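Local coordinates for conserved hypothetical protein TM1506 (PDB 1VK9) that is of unknown function but has a cytidine deaminase-like fold and binds zinc ions, at residues 78-83 with 97-102; 128-133 with 141-146. All blocks are in the same frame, centred on the assembly; numbering follows the deposited sequence.

Interaction 1: residues 78-83 with 97-102; sequences FLLKMK and LKLMNE. With ZN (zinc ion), chain B.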
loop_
_atom_site.group_PDB
_atom_site.type_symbol
_atom_site.label_atom_id
_atom_site.label_comp_id
_atom_site.label_asym_id
_atom_site.label_seq_id
_atom_site.Cartn_x
_atom_site.Cartn_y
_atom_site.Cartn_z
ATOM N N PHE A 78 3.670 -5.006 1.934
ATOM C CA PHE A 78 4.442 -3.977 2.622
ATOM C C PHE A 78 3.513 -3.094 3.462
ATOM O O PHE A 78 3.730 -2.909 4.670
ATOM C CB PHE A 78 5.226 -3.145 1.623
ATOM C CG PHE A 78 6.486 -3.801 1.153
ATOM C CD1 PHE A 78 7.638 -3.751 1.920
ATOM C CD2 PHE A 78 6.525 -4.461 -0.052
ATOM C CE1 PHE A 78 8.795 -4.361 1.491
ATOM C CE2 PHE A 78 7.686 -5.063 -0.487
ATOM C CZ PHE A 78 8.816 -5.019 0.288
ATOM N N LEU A 79 2.459 -2.594 2.826
ATOM C CA LEU A 79 1.535 -1.712 3.495
ATOM C C LEU A 79 0.854 -2.424 4.696
ATOM O O LEU A 79 0.716 -1.820 5.766
ATOM C CB LEU A 79 0.548 -1.122 2.481
ATOM C CG LEU A 79 1.145 -0.186 1.407
ATOM C CD1 LEU A 79 0.106 0.225 0.351
ATOM C CD2 LEU A 79 1.811 1.058 2.006
ATOM N N LEU A 80 0.480 -3.700 4.543
ATOM C CA LEU A 80 -0.167 -4.448 5.628
ATOM C C LEU A 80 0.735 -4.512 6.850
ATOM O O LEU A 80 0.281 -4.308 7.991
ATOM C CB LEU A 80 -0.523 -5.872 5.212
ATOM C CG LEU A 80 -1.840 -6.087 4.460
ATOM C CD1 LEU A 80 -2.096 -7.569 4.297
ATOM C CD2 LEU A 80 -3.012 -5.444 5.147
ATOM N N LYS A 81 2.017 -4.774 6.616
ATOM C CA LYS A 81 2.957 -4.869 7.717
ATOM C C LYS A 81 3.084 -3.533 8.455
ATOM O O LYS A 81 3.291 -3.507 9.679
ATOM C CB LYS A 81 4.319 -5.387 7.248
ATOM C CG LYS A 81 5.394 -5.432 8.321
ATOM C CD LYS A 81 5.039 -6.426 9.441
ATOM C CE LYS A 81 6.080 -7.525 9.632
ATOM N NZ LYS A 81 7.160 -6.921 10.392
HETATM N N MSE A 82 2.915 -2.428 7.734
HETATM C CA MSE A 82 3.155 -1.130 8.348
HETATM C C MSE A 82 1.970 -0.643 9.161
HETATM O O MSE A 82 2.084 0.329 9.903
HETATM C CB MSE A 82 3.549 -0.114 7.302
HETATM C CG MSE A 82 4.967 -0.283 6.846
HETATM SE SE MSE A 82 5.463 1.092 5.570
HETATM C CE MSE A 82 4.629 0.296 4.004
ATOM N N LYS A 83 0.836 -1.321 9.014
ATOM C CA LYS A 83 -0.347 -1.021 9.801
ATOM C C LYS A 83 -0.841 0.439 9.682
ATOM O O LYS A 83 -0.980 1.160 10.677
ATOM C CB LYS A 83 -0.100 -1.440 11.248
ATOM C CG LYS A 83 0.139 -2.943 11.363
ATOM C CD LYS A 83 -0.037 -3.489 12.783
ATOM C CE LYS A 83 -1.450 -3.249 13.285
ATOM N NZ LYS A 83 -1.945 -4.341 14.149
ATOM N N LEU A 97 -6.703 -6.923 -3.128
ATOM C CA LEU A 97 -7.977 -6.744 -2.445
ATOM C C LEU A 97 -8.288 -7.953 -1.558
ATOM O O LEU A 97 -8.724 -7.804 -0.414
ATOM C CB LEU A 97 -9.095 -6.490 -3.476
ATOM C CG LEU A 97 -10.566 -6.305 -3.074
ATOM C CD1 LEU A 97 -11.283 -5.566 -4.184
ATOM C CD2 LEU A 97 -11.275 -7.646 -2.840
ATOM N N LYS A 98 -8.051 -9.149 -2.088
ATOM C CA LYS A 98 -8.381 -10.396 -1.396
ATOM C C LYS A 98 -7.576 -10.473 -0.112
ATOM O O LYS A 98 -8.094 -10.892 0.934
ATOM C CB LYS A 98 -8.005 -11.585 -2.272
ATOM C CG LYS A 98 -9.141 -12.400 -2.751
ATOM C CD LYS A 98 -9.418 -12.158 -4.216
ATOM C CE LYS A 98 -9.536 -13.467 -4.976
ATOM N NZ LYS A 98 -8.237 -14.204 -4.902
ATOM N N LEU A 99 -6.311 -10.043 -0.209
ATOM C CA LEU A 99 -5.349 -10.117 0.881
ATOM C C LEU A 99 -5.729 -9.179 2.002
ATOM O O LEU A 99 -5.749 -9.576 3.172
ATOM C CB LEU A 99 -3.936 -9.794 0.399
ATOM C CG LEU A 99 -2.787 -10.051 1.378
ATOM C CD1 LEU A 99 -2.675 -11.514 1.775
ATOM C CD2 LEU A 99 -1.509 -9.604 0.705
HETATM N N MSE A 100 -6.039 -7.942 1.640
HETATM C CA MSE A 100 -6.393 -6.942 2.629
HETATM C C MSE A 100 -7.677 -7.269 3.349
HETATM O O MSE A 100 -7.780 -6.975 4.535
HETATM C CB MSE A 100 -6.467 -5.577 1.978
HETATM C CG MSE A 100 -5.221 -5.329 1.203
HETATM SE SE MSE A 100 -4.504 -3.578 1.404
HETATM C CE MSE A 100 -5.650 -2.668 0.153
ATOM N N ASN A 101 -8.636 -7.896 2.657
ATOM C CA ASN A 101 -9.791 -8.419 3.357
ATOM C C ASN A 101 -9.446 -9.525 4.336
ATOM O O ASN A 101 -9.981 -9.553 5.425
ATOM C CB ASN A 101 -10.911 -8.857 2.414
ATOM C CG ASN A 101 -11.551 -7.677 1.691
ATOM O OD1 ASN A 101 -11.775 -6.604 2.281
ATOM N ND2 ASN A 101 -11.805 -7.849 0.390
ATOM N N GLU A 102 -8.538 -10.428 3.967
ATOM C CA GLU A 102 -8.174 -11.512 4.866
ATOM C C GLU A 102 -7.614 -10.902 6.167
ATOM O O GLU A 102 -7.784 -11.465 7.275
ATOM C CB GLU A 102 -7.143 -12.435 4.189
ATOM C CG GLU A 102 -6.612 -13.561 5.078
ATOM C CD GLU A 102 -5.443 -14.328 4.495
ATOM O OE1 GLU A 102 -4.886 -13.916 3.472
ATOM O OE2 GLU A 102 -5.072 -15.382 5.046
HETATM ZN ZN ZN B . -3.436 -15.520 3.219
#
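Leu-80 reaches across to Leu-99 and Met-100 and joins two neighbouring helices of the cytidine deaminase-like fold. Helix 73-82 and helix 94-102 belong to successive beta-alpha-beta crossovers, with strand 86-93 running between them. The close part of the contact is small and wholly apolar. The two CD methyls of Leu-80 divide the work. CD1 comes up to the branch point of Leu-99, with Leu-99 CG 3.9 Å from Leu-80 CD1. The two leucine side chains meet at a slant. CD2 of Leu-80 turns to the selenium of Met-100, a selenomethionine, at a looser 4.4 Å from SE. Leu-99 carries its CG opposite the backbone N (chi1 -170°), which extends its branch point toward the other helix. Met-100 meets Leu-80 through its selenium, and its side chain also packs on Phe-107 of strand 107-109. The backbones come nearest at the CA atoms of Leu-80 and Met-100, 7.3 Å apart. No hydrogen bond crosses the gap.

The outer side is different. Leu-80 is itself partly exposed and also touches Tyr-103 and Gln-105 in the loop after helix 94-102. Glu-102, which is exposed, does not touch the first helix. Its side chain is extended and carries the carboxylate to a zinc ion. Both oxygens bind the metal, OE1 of Glu-102 at 2.2 Å and OE2 at 2.5 Å from the zinc.

Interaction 2: residues 128-133 with 141-146; sequences EKLVLE and IRIVLS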
loop_
_atom_site.group_PDB
_atom_site.type_symbol
_atom_site.label_atom_id
_atom_site.label_comp_id
_atom_site.label_asym_id
_atom_site.label_seq_id
_atom_site.Cartn_x
_atom_site.Cartn_y
_atom_site.Cartn_z
ATOM N N GLU A 128 4.343 -8.886 -9.575
ATOM C CA GLU A 128 3.054 -9.480 -9.258
ATOM C C GLU A 128 3.074 -11.001 -9.538
ATOM O O GLU A 128 2.543 -11.783 -8.724
ATOM C CB GLU A 128 1.921 -8.725 -9.984
ATOM C CG GLU A 128 0.488 -9.212 -9.723
ATOM C CD GLU A 128 -0.262 -8.451 -8.623
ATOM O OE1 GLU A 128 0.282 -8.348 -7.501
ATOM O OE2 GLU A 128 -1.410 -7.981 -8.868
ATOM N N LYS A 129 3.687 -11.410 -10.659
ATOM C CA LYS A 129 3.777 -12.830 -11.002
ATOM C C LYS A 129 4.614 -13.544 -9.958
ATOM O O LYS A 129 4.240 -14.635 -9.498
ATOM C CB LYS A 129 4.363 -13.082 -12.397
ATOM C CG LYS A 129 4.357 -14.577 -12.829
ATOM C CD LYS A 129 4.792 -14.773 -14.298
ATOM C CE LYS A 129 5.664 -16.029 -14.498
ATOM N NZ LYS A 129 6.648 -15.840 -15.601
ATOM N N LEU A 130 5.736 -12.933 -9.576
ATOM C CA LEU A 130 6.595 -13.485 -8.540
ATOM C C LEU A 130 5.809 -13.858 -7.267
ATOM O O LEU A 130 5.909 -14.985 -6.774
ATOM C CB LEU A 130 7.717 -12.494 -8.222
ATOM C CG LEU A 130 8.736 -12.894 -7.154
ATOM C CD1 LEU A 130 9.383 -14.281 -7.450
ATOM C CD2 LEU A 130 9.788 -11.791 -6.978
ATOM N N VAL A 131 5.006 -12.927 -6.757
ATOM C CA VAL A 131 4.368 -13.116 -5.458
ATOM C C VAL A 131 2.952 -13.664 -5.555
ATOM O O VAL A 131 2.300 -13.872 -4.514
ATOM C CB VAL A 131 4.376 -11.812 -4.619
ATOM C CG1 VAL A 131 5.795 -11.293 -4.461
ATOM C CG2 VAL A 131 3.470 -10.746 -5.244
ATOM N N LEU A 132 2.477 -13.898 -6.788
ATOM C CA LEU A 132 1.065 -14.252 -7.033
ATOM C C LEU A 132 0.595 -15.497 -6.281
ATOM O O LEU A 132 -0.445 -15.449 -5.647
ATOM C CB LEU A 132 0.750 -14.386 -8.532
ATOM C CG LEU A 132 -0.681 -14.787 -8.959
ATOM C CD1 LEU A 132 -1.646 -13.601 -9.025
ATOM C CD2 LEU A 132 -0.670 -15.521 -10.301
ATOM N N GLU A 133 1.340 -16.600 -6.350
ATOM C CA GLU A 133 0.899 -17.794 -5.631
ATOM C C GLU A 133 1.552 -17.953 -4.191
ATOM O O GLU A 133 1.562 -19.029 -3.596
ATOM C CB GLU A 133 0.803 -19.074 -6.546
ATOM C CG GLU A 133 -0.173 -19.002 -7.774
ATOM C CD GLU A 133 -1.703 -19.313 -7.556
ATOM O OE1 GLU A 133 -2.101 -20.102 -6.662
ATOM O OE2 GLU A 133 -2.563 -18.789 -8.331
ATOM N N ILE A 141 7.363 -9.623 1.430
ATOM C CA ILE A 141 8.309 -8.561 1.770
ATOM C C ILE A 141 9.783 -9.069 1.682
ATOM O O ILE A 141 10.634 -8.469 1.029
ATOM C CB ILE A 141 7.982 -8.030 3.217
ATOM C CG1 ILE A 141 6.724 -7.164 3.224
ATOM C CG2 ILE A 141 9.122 -7.208 3.799
ATOM C CD1 ILE A 141 5.973 -7.118 4.549
ATOM N N ARG A 142 10.085 -10.173 2.345
ATOM C CA ARG A 142 11.424 -10.727 2.293
ATOM C C ARG A 142 11.863 -10.978 0.818
ATOM O O ARG A 142 12.904 -10.488 0.399
ATOM C CB ARG A 142 11.540 -11.956 3.231
ATOM C CG ARG A 142 12.640 -13.019 2.859
ATOM C CD ARG A 142 13.038 -14.021 3.998
ATOM N NE ARG A 142 12.822 -13.425 5.320
ATOM C CZ ARG A 142 11.715 -13.556 6.053
ATOM N NH1 ARG A 142 10.700 -14.298 5.619
ATOM N NH2 ARG A 142 11.627 -12.949 7.234
ATOM N N ILE A 143 11.075 -11.693 0.020
ATOM C CA ILE A 143 11.500 -11.980 -1.346
ATOM C C ILE A 143 11.600 -10.715 -2.197
ATOM O O ILE A 143 12.525 -10.597 -3.004
ATOM C CB ILE A 143 10.635 -13.082 -2.047
ATOM C CG1 ILE A 143 11.466 -13.800 -3.121
ATOM C CG2 ILE A 143 9.393 -12.488 -2.687
ATOM C CD1 ILE A 143 10.806 -15.044 -3.762
ATOM N N VAL A 144 10.685 -9.763 -2.022
ATOM C CA VAL A 144 10.774 -8.538 -2.819
ATOM C C VAL A 144 12.053 -7.767 -2.486
ATOM O O VAL A 144 12.741 -7.274 -3.387
ATOM C CB VAL A 144 9.543 -7.632 -2.690
ATOM C CG1 VAL A 144 9.804 -6.264 -3.322
ATOM C CG2 VAL A 144 8.351 -8.293 -3.350
ATOM N N LEU A 145 12.390 -7.691 -1.203
ATOM C CA LEU A 145 13.600 -6.988 -0.794
ATOM C C LEU A 145 14.859 -7.601 -1.390
ATOM O O LEU A 145 15.837 -6.894 -1.659
ATOM C CB LEU A 145 13.701 -6.910 0.724
ATOM C CG LEU A 145 12.678 -5.977 1.366
ATOM C CD1 LEU A 145 12.765 -6.053 2.874
ATOM C CD2 LEU A 145 12.862 -4.550 0.882
ATOM N N SER A 146 14.827 -8.904 -1.627
ATOM C CA SER A 146 15.983 -9.577 -2.180
ATOM C C SER A 146 16.092 -9.344 -3.696
ATOM O O SER A 146 16.852 -10.026 -4.387
ATOM C CB SER A 146 15.962 -11.066 -1.822
ATOM O OG SER A 146 15.151 -11.788 -2.731
#
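Ile-143 is the first residue of 141-146 to meet the other helix, and it touches two side chains there. Its CD1 lies 4.0 Å from CD1 of Leu-130, where the two chains cross at a slant on the partly exposed side. Its CG1 stands opposite the backbone N (chi1 -153°) and extends the chain to that methyl. The other branch turns inward, with Ile-143 CG2 4.2 Å from CG1 of Val-131. Ile-143 also packs on Met-134, in the loop between the helices. Together, helices 126-132 and 137-145 form an antiparallel helical hairpin near the C-terminus, joined by a short connection. The short segments run at 145° to each other, with axes 10.7 Å apart. Val-144 follows on the buried side. Its CG2 comes within 4.1 Å of Val-131 CG1, so one valine methyl serves both Ile-143 and Val-144. Val-131 also lies close to an unidentified bound molecule, probably from the crystallisation liquor, that is hydrogen-bonded to OE1 of Glu-128. Ser-146 leaves helical geometry. Its OG donates a hydrogen bond to the carbonyl O of Ile-143 at 2.9 Å, and this donor sits 23° out of the carbonyl plane.

Both interactions pair helices through apolar side chains and bury similar areas, but they sit at different depths. Interaction 1 lies about 8 Å from the centre of the chain and joins helices of the alternating strand-and-helix core. Interaction 2 lies about 14 Å out and closes the C-terminal hairpin, with one partly exposed side chain from each helix. The two meet through helix 137-145, which packs on helix 73-82. There the ring of Phe-78 lies against Ile-141, Val-144 and Leu-145, and Lys-81 CB comes 3.6 Å from Ile-141 CD1. Their polar edges differ. Interaction 1 has a zinc-bound carboxylate, and interaction 2 a serine bonded to its own helix.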